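AtGH3.15 acyl acid amido synthetase (Arabidopsis thaliana, PDB 6E1Q) catalyses the ATP-dependent conjugation of glutamine, and possibly cysteine, to the auxin precursor indole-3-butyric acid, and also conjugates glutamine to the herbicide 4-(2,4-dichlorophenoxy)butanoate. Local coordinates at residues V53-Q56 with N57-N61; K225-K228 with F229-H233; D232-P235 with E236-N240. All blocks are in the same frame, centred on the assembly; numbering follows the deposited sequence.

All three contacts are local and lie in the GH3 N-terminal domain. Contact 1 spans a loop and the helix start it leads into, at the surface, and its centre lies about 54 Å from that of contact 2, across the middle of the chain. Contacts 2 and 3 lie wholly within helix 220-243, as overlapping parts with centres about 10 Å apart; both are partly buried, share Asp-232 and His-233, and touch through Leu-230 and Leu-237. The chemistry differs with place: a carboxylate caps a helix start in contact 1, a lysine-aspartate salt bridge spans one turn in contact 2, and a water bridge accompanies a proline kink in contact 3.

Contact 1 of 3, residues V53-Q56 with N57-N61; sequences VDKQ and NFKKN
Asp-54 turns its carboxylate across the first turn of helix 55-61 and takes Asn-57 by both backbone and side chain. Its OD2 accepts from Asn-57 N at 2.7 Å, the amide standing above the carboxylate plane, which is the N-cap bond of this helix. OD1 takes Asn-57 ND2 on its syn side at 2.5 Å, an exact length that is doubtful; the carboxylate and amide planes are 77° apart, yet OD1 stays near the plane of the Asn-57 amide. The carboxylate reaches both donors because CG of Asp-54 sits between backbone N and carbonyl carbon (chi1 68°), which folds it back over the turn. With an alanine in place of Asp-54, Asn-57 N would probably lose its cap and the Asn-57 amide would be freer to turn. One turn of backbone bonding follows, with Lys-59 N on Lys-55 O at 2.9 Å. Over it the side chains of Lys-55 and Lys-59 run side by side in the same direction, Lys-55 CG to Lys-59 CG 4.2 Å, while Lys-55 NZ and Lys-59 NZ stay 5.9 Å apart. Each ammonium group has its own main acidic partners: Lys-55 NZ pairs with Asp-29 of helix 24-38, Lys-59 NZ with Asp-381 and Glu-358. The buried Phe-58 packs on Leu-32 and Leu-36 of helix 24-38 and on Glu-358 of strand 356-361, seating the short helix against both helix and strand.

Contact 2 of 3, residues K225-K228 with F229-H233; sequences KVIK and FLEDH
Lys-228 reaches along one turn of helix to Asp-232. Its CB lies 3.2 Å from Phe-229 N, a spacing set by the chain itself. CG still has Phe-229 N as its nearest neighbour across the contact. A bend at chi2 (-108°) then swings the chain toward the next turn, bringing CD to 4.0 Å from Asp-232 OD2. CE keeps a similar separation from that oxygen, and a second bend at chi4 (-88°) brings the ammonium group in: NZ is 2.8 Å from Asp-232 OD2, a salt bridge that uses the syn lone pair of the oxygen. The other oxygen, OD1, is 4.0 Å from NZ, so a single carboxylate oxygen carries the bond.

This is an i to i+4 salt bridge on helix 220-243, which follows strand 212-217 in the N-terminal domain of this ANL-clan enzyme; that strand supplies Arg-214 and Gly-216 to the ligand pocket. The same spacing recurs in the backbone of the same two residues, where Asp-232 N donates to Lys-228 O at 3.2 Å.

One turn further along the helix, His-233 lays CD2 over the centre of the Phe-229 ring, 3.3 Å above its plane. Asp-232 CB in turn lies over the His-233 ring, offset toward its rim. Val-226 and Phe-229 pack on Met-198 and Leu-202 of helix 194-207, whereas Lys-228 touches Asp-539 of helix 537-547.

Contact 3 of 3, residues D232-P235 with E236-N240; sequences DHWP and ELCSN
His-233 and Glu-236 are joined through one water, which lies 2.6 Å from His-233 ND1 and donates to Glu-236 OE2 at 2.7 Å. The water lies in the plane of the imidazole at its edge, while ND1 and OE2 themselves are 4.6 Å apart, too far for a direct bond. Glu-236 gets there with a fully extended chain, CG anti to the backbone N (chi1 -177°), which carries the carboxylate well clear of its own backbone. Its other oxygen, OE1, is gripped twice, by Ser-247 OG and Trp-249 NE1, so bonds to both oxygens hold the carboxylate in place.

On another face of the helix, Pro-235 sets CG over the six-membered ring of the Trp-234 indole, 3.5 Å above the plane, a contact of the CH-pi kind between chain neighbours. Cys-238 comes to the same indole differently: its SG lies at the edge, near the ring plane, 4.3 Å from Trp-234 CE3. Both side chains touch helix 268-278, Trp-234 at Glu-275 and Cys-238 at Ile-274. Leu-237 instead meets Tyr-199 and Leu-203 of helix 194-207, with its CD1 4.4 Å from His-233 CB.

The backbone resumes regular bonding here. Leu-237 N meets His-233 O almost straight (N-H...O 177°), and Cys-238 N meets Trp-234 O at 2.9 Å. Pro-235 has no N-H to offer the preceding turn, and His-233 departs from helical angles (phi -128°): together these mark a proline kink within helix 220-243.

Contact 1 of 3, residues V53-Q56 with N57-N61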
# COMPACT_ATOMS: atom_id res chain seq x y z
N VAL A 53 13.57 -27.30 19.54
CA VAL A 53 12.76 -27.01 18.36
C VAL A 53 11.27 -27.17 18.62
O VAL A 53 10.46 -26.96 17.71
CB VAL A 53 13.18 -27.88 17.16
CG1 VAL A 53 14.65 -27.67 16.83
CG2 VAL A 53 12.91 -29.37 17.46
N ASP A 54 10.88 -27.54 19.83
CA ASP A 54 9.49 -27.79 20.16
C ASP A 54 8.74 -26.47 20.32
O ASP A 54 9.32 -25.42 20.62
CB ASP A 54 9.38 -28.60 21.44
CG ASP A 54 9.84 -27.81 22.65
OD1 ASP A 54 11.07 -27.68 22.85
OD2 ASP A 54 8.98 -27.29 23.39
N LYS A 55 7.41 -26.54 20.16
CA LYS A 55 6.62 -25.31 20.15
C LYS A 55 6.58 -24.66 21.53
O LYS A 55 6.63 -23.43 21.64
CB LYS A 55 5.19 -25.60 19.67
CG LYS A 55 4.33 -24.34 19.64
CD LYS A 55 2.89 -24.61 19.25
CE LYS A 55 2.79 -25.11 17.82
NZ LYS A 55 1.41 -24.90 17.31
N GLN A 56 6.51 -25.47 22.59
CA GLN A 56 6.31 -24.90 23.92
C GLN A 56 7.55 -24.15 24.40
O GLN A 56 7.43 -23.08 25.02
CB GLN A 56 5.91 -25.99 24.91
CG GLN A 56 4.86 -25.54 25.92
CD GLN A 56 3.83 -24.58 25.32
OE1 GLN A 56 3.26 -24.84 24.26
NE2 GLN A 56 3.61 -23.46 26.01
N ASN A 57 8.74 -24.67 24.13
CA ASN A 57 9.95 -23.91 24.43
C ASN A 57 10.02 -22.65 23.59
O ASN A 57 10.51 -21.61 24.05
CB ASN A 57 11.18 -24.78 24.21
CG ASN A 57 11.48 -25.66 25.41
OD1 ASN A 57 11.53 -25.19 26.54
ND2 ASN A 57 11.69 -26.95 25.17
N PHE A 58 9.54 -22.71 22.35
CA PHE A 58 9.46 -21.52 21.51
C PHE A 58 8.61 -20.45 22.18
O PHE A 58 9.06 -19.31 22.37
CB PHE A 58 8.90 -21.92 20.14
CG PHE A 58 8.61 -20.77 19.21
CD1 PHE A 58 9.59 -20.28 18.37
CD2 PHE A 58 7.33 -20.24 19.12
CE1 PHE A 58 9.32 -19.24 17.50
CE2 PHE A 58 7.06 -19.20 18.25
CZ PHE A 58 8.05 -18.72 17.42
N LYS A 59 7.40 -20.81 22.61
CA LYS A 59 6.47 -19.83 23.17
C LYS A 59 6.99 -19.27 24.49
O LYS A 59 6.77 -18.09 24.78
CB LYS A 59 5.09 -20.46 23.36
CG LYS A 59 4.41 -20.92 22.06
CD LYS A 59 3.11 -20.14 21.79
CE LYS A 59 2.36 -20.67 20.57
NZ LYS A 59 1.39 -19.66 20.00
N LYS A 60 7.69 -20.10 25.28
CA LYS A 60 8.20 -19.68 26.58
C LYS A 60 9.45 -18.80 26.46
O LYS A 60 9.57 -17.80 27.16
CB LYS A 60 8.50 -20.91 27.43
CG LYS A 60 8.62 -20.63 28.92
CD LYS A 60 9.93 -21.15 29.51
CE LYS A 60 10.23 -22.59 29.08
NZ LYS A 60 11.66 -22.96 29.30
N ASN A 61 10.39 -19.15 25.57
CA ASN A 61 11.73 -18.57 25.64
C ASN A 61 12.03 -17.52 24.58
O ASN A 61 12.97 -16.74 24.76
CB ASN A 61 12.80 -19.66 25.54
CG ASN A 61 12.81 -20.57 26.74
OD1 ASN A 61 12.34 -20.19 27.82
ND2 ASN A 61 13.36 -21.76 26.57

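Contact 2 of 3, residues K225-K228 with F229-H233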
# COMPACT_ATOMS: atom_id res chain seq x y z
N LYS A 225 -1.72 9.88 -9.50
CA LYS A 225 -0.51 10.49 -10.02
C LYS A 225 -0.31 10.14 -11.51
O LYS A 225 0.09 10.99 -12.30
CB LYS A 225 0.68 10.03 -9.17
CG LYS A 225 1.99 10.66 -9.49
CD LYS A 225 2.02 12.11 -9.12
CE LYS A 225 3.37 12.74 -9.39
NZ LYS A 225 3.37 14.21 -9.11
N VAL A 226 -0.65 8.92 -11.90
CA VAL A 226 -0.59 8.54 -13.31
C VAL A 226 -1.59 9.36 -14.13
O VAL A 226 -1.27 9.88 -15.20
CB VAL A 226 -0.86 7.03 -13.46
CG1 VAL A 226 -0.99 6.66 -14.92
CG2 VAL A 226 0.30 6.22 -12.84
N ILE A 227 -2.81 9.51 -13.62
CA ILE A 227 -3.84 10.24 -14.34
C ILE A 227 -3.48 11.72 -14.45
O ILE A 227 -3.69 12.35 -15.49
CB ILE A 227 -5.20 10.02 -13.64
CG1 ILE A 227 -5.62 8.57 -13.79
CG2 ILE A 227 -6.25 11.00 -14.18
CD1 ILE A 227 -6.92 8.24 -13.12
N LYS A 228 -2.94 12.29 -13.37
CA LYS A 228 -2.50 13.67 -13.43
C LYS A 228 -1.45 13.87 -14.52
O LYS A 228 -1.52 14.85 -15.28
CB LYS A 228 -1.96 14.11 -12.06
CG LYS A 228 -1.81 15.62 -11.91
CD LYS A 228 -0.35 16.08 -11.92
CE LYS A 228 -0.20 17.55 -11.48
NZ LYS A 228 -0.34 18.53 -12.60
N PHE A 229 -0.48 12.97 -14.62
CA PHE A 229 0.51 13.07 -15.69
C PHE A 229 -0.16 12.98 -17.06
O PHE A 229 0.18 13.75 -17.98
CB PHE A 229 1.57 11.97 -15.53
CG PHE A 229 2.82 12.22 -16.30
CD1 PHE A 229 2.92 11.80 -17.62
CD2 PHE A 229 3.89 12.88 -15.73
CE1 PHE A 229 4.07 12.02 -18.35
CE2 PHE A 229 5.06 13.12 -16.46
CZ PHE A 229 5.15 12.68 -17.77
N LEU A 230 -1.12 12.07 -17.23
CA LEU A 230 -1.81 11.96 -18.51
C LEU A 230 -2.54 13.25 -18.86
O LEU A 230 -2.51 13.70 -20.02
CB LEU A 230 -2.81 10.81 -18.47
CG LEU A 230 -2.32 9.42 -18.82
CD1 LEU A 230 -3.42 8.42 -18.48
CD2 LEU A 230 -1.91 9.35 -20.29
N GLU A 231 -3.23 13.86 -17.88
CA GLU A 231 -3.93 15.11 -18.13
C GLU A 231 -3.00 16.17 -18.69
O GLU A 231 -3.39 16.95 -19.57
CB GLU A 231 -4.59 15.63 -16.84
CG GLU A 231 -5.84 14.87 -16.41
CD GLU A 231 -6.31 15.25 -14.99
OE1 GLU A 231 -5.50 15.76 -14.20
OE2 GLU A 231 -7.49 15.01 -14.67
N ASP A 232 -1.76 16.21 -18.21
CA ASP A 232 -0.83 17.26 -18.62
C ASP A 232 -0.14 16.96 -19.94
O ASP A 232 0.26 17.89 -20.64
CB ASP A 232 0.23 17.48 -17.56
CG ASP A 232 -0.31 18.19 -16.33
OD1 ASP A 232 -1.39 18.82 -16.42
OD2 ASP A 232 0.35 18.10 -15.27
N HIS A 233 0.03 15.68 -20.30
CA HIS A 233 0.96 15.32 -21.36
C HIS A 233 0.39 14.44 -22.46
O HIS A 233 1.13 14.06 -23.37
CB HIS A 233 2.21 14.64 -20.77
CG HIS A 233 2.91 15.49 -19.75
ND1 HIS A 233 3.55 16.67 -20.09
CD2 HIS A 233 3.05 15.35 -18.41
CE1 HIS A 233 4.06 17.21 -19.00
NE2 HIS A 233 3.77 16.44 -17.97

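Contact 3 of 3, residues D232-P235 with E236-N240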
# COMPACT_ATOMS: atom_id res chain seq x y z
N ASP A 232 -1.76 16.21 -18.21
CA ASP A 232 -0.83 17.26 -18.62
C ASP A 232 -0.14 16.96 -19.94
O ASP A 232 0.26 17.89 -20.64
CB ASP A 232 0.23 17.48 -17.56
CG ASP A 232 -0.31 18.19 -16.33
OD1 ASP A 232 -1.39 18.82 -16.42
OD2 ASP A 232 0.35 18.10 -15.27
N HIS A 233 0.03 15.68 -20.30
CA HIS A 233 0.96 15.32 -21.36
C HIS A 233 0.39 14.44 -22.46
O HIS A 233 1.13 14.06 -23.37
CB HIS A 233 2.21 14.64 -20.77
CG HIS A 233 2.91 15.49 -19.75
ND1 HIS A 233 3.55 16.67 -20.09
CD2 HIS A 233 3.05 15.35 -18.41
CE1 HIS A 233 4.06 17.21 -19.00
NE2 HIS A 233 3.77 16.44 -17.97
N TRP A 234 -0.90 14.11 -22.40
CA TRP A 234 -1.46 13.23 -23.42
C TRP A 234 -1.24 13.71 -24.86
O TRP A 234 -0.96 12.86 -25.71
CB TRP A 234 -2.94 12.95 -23.13
CG TRP A 234 -3.91 14.08 -23.29
CD1 TRP A 234 -4.43 14.86 -22.29
CD2 TRP A 234 -4.53 14.54 -24.51
NE1 TRP A 234 -5.31 15.79 -22.81
CE2 TRP A 234 -5.40 15.60 -24.17
CE3 TRP A 234 -4.44 14.14 -25.86
CZ2 TRP A 234 -6.16 16.28 -25.11
CZ3 TRP A 234 -5.20 14.83 -26.81
CH2 TRP A 234 -6.05 15.88 -26.43
N PRO A 235 -1.28 15.01 -25.19
CA PRO A 235 -1.11 15.37 -26.62
C PRO A 235 0.28 15.05 -27.11
O PRO A 235 0.44 14.59 -28.25
CB PRO A 235 -1.41 16.87 -26.67
CG PRO A 235 -2.22 17.12 -25.42
CD PRO A 235 -1.63 16.21 -24.39
N GLU A 236 1.30 15.28 -26.28
CA GLU A 236 2.66 14.95 -26.70
C GLU A 236 2.84 13.44 -26.81
O GLU A 236 3.47 12.95 -27.76
CB GLU A 236 3.67 15.54 -25.73
CG GLU A 236 5.09 15.30 -26.15
CD GLU A 236 6.09 15.91 -25.20
OE1 GLU A 236 7.30 15.77 -25.46
OE2 GLU A 236 5.68 16.53 -24.19
N LEU A 237 2.32 12.68 -25.84
CA LEU A 237 2.37 11.22 -25.95
C LEU A 237 1.75 10.75 -27.26
O LEU A 237 2.31 9.87 -27.94
CB LEU A 237 1.64 10.58 -24.77
CG LEU A 237 2.38 10.72 -23.44
CD1 LEU A 237 1.37 10.56 -22.30
CD2 LEU A 237 3.49 9.66 -23.35
N CYS A 238 0.59 11.29 -27.61
CA CYS A 238 -0.09 10.87 -28.83
C CYS A 238 0.71 11.28 -30.06
O CYS A 238 0.77 10.53 -31.04
CB CYS A 238 -1.49 11.45 -28.86
SG CYS A 238 -2.57 10.68 -27.63
N SER A 239 1.33 12.46 -30.00
CA SER A 239 2.16 12.91 -31.11
C SER A 239 3.31 11.93 -31.35
O SER A 239 3.61 11.59 -32.50
CB SER A 239 2.64 14.33 -30.82
OG SER A 239 3.83 14.60 -31.51
N ASN A 240 3.94 11.45 -30.28
CA ASN A 240 4.99 10.43 -30.42
C ASN A 240 4.45 9.18 -31.09
O ASN A 240 5.14 8.57 -31.92
CB ASN A 240 5.57 10.05 -29.05
CG ASN A 240 6.55 11.08 -28.50
OD1 ASN A 240 7.28 10.77 -27.56
ND2 ASN A 240 6.57 12.30 -29.07
O HOH W 1 3.59 17.33 -22.61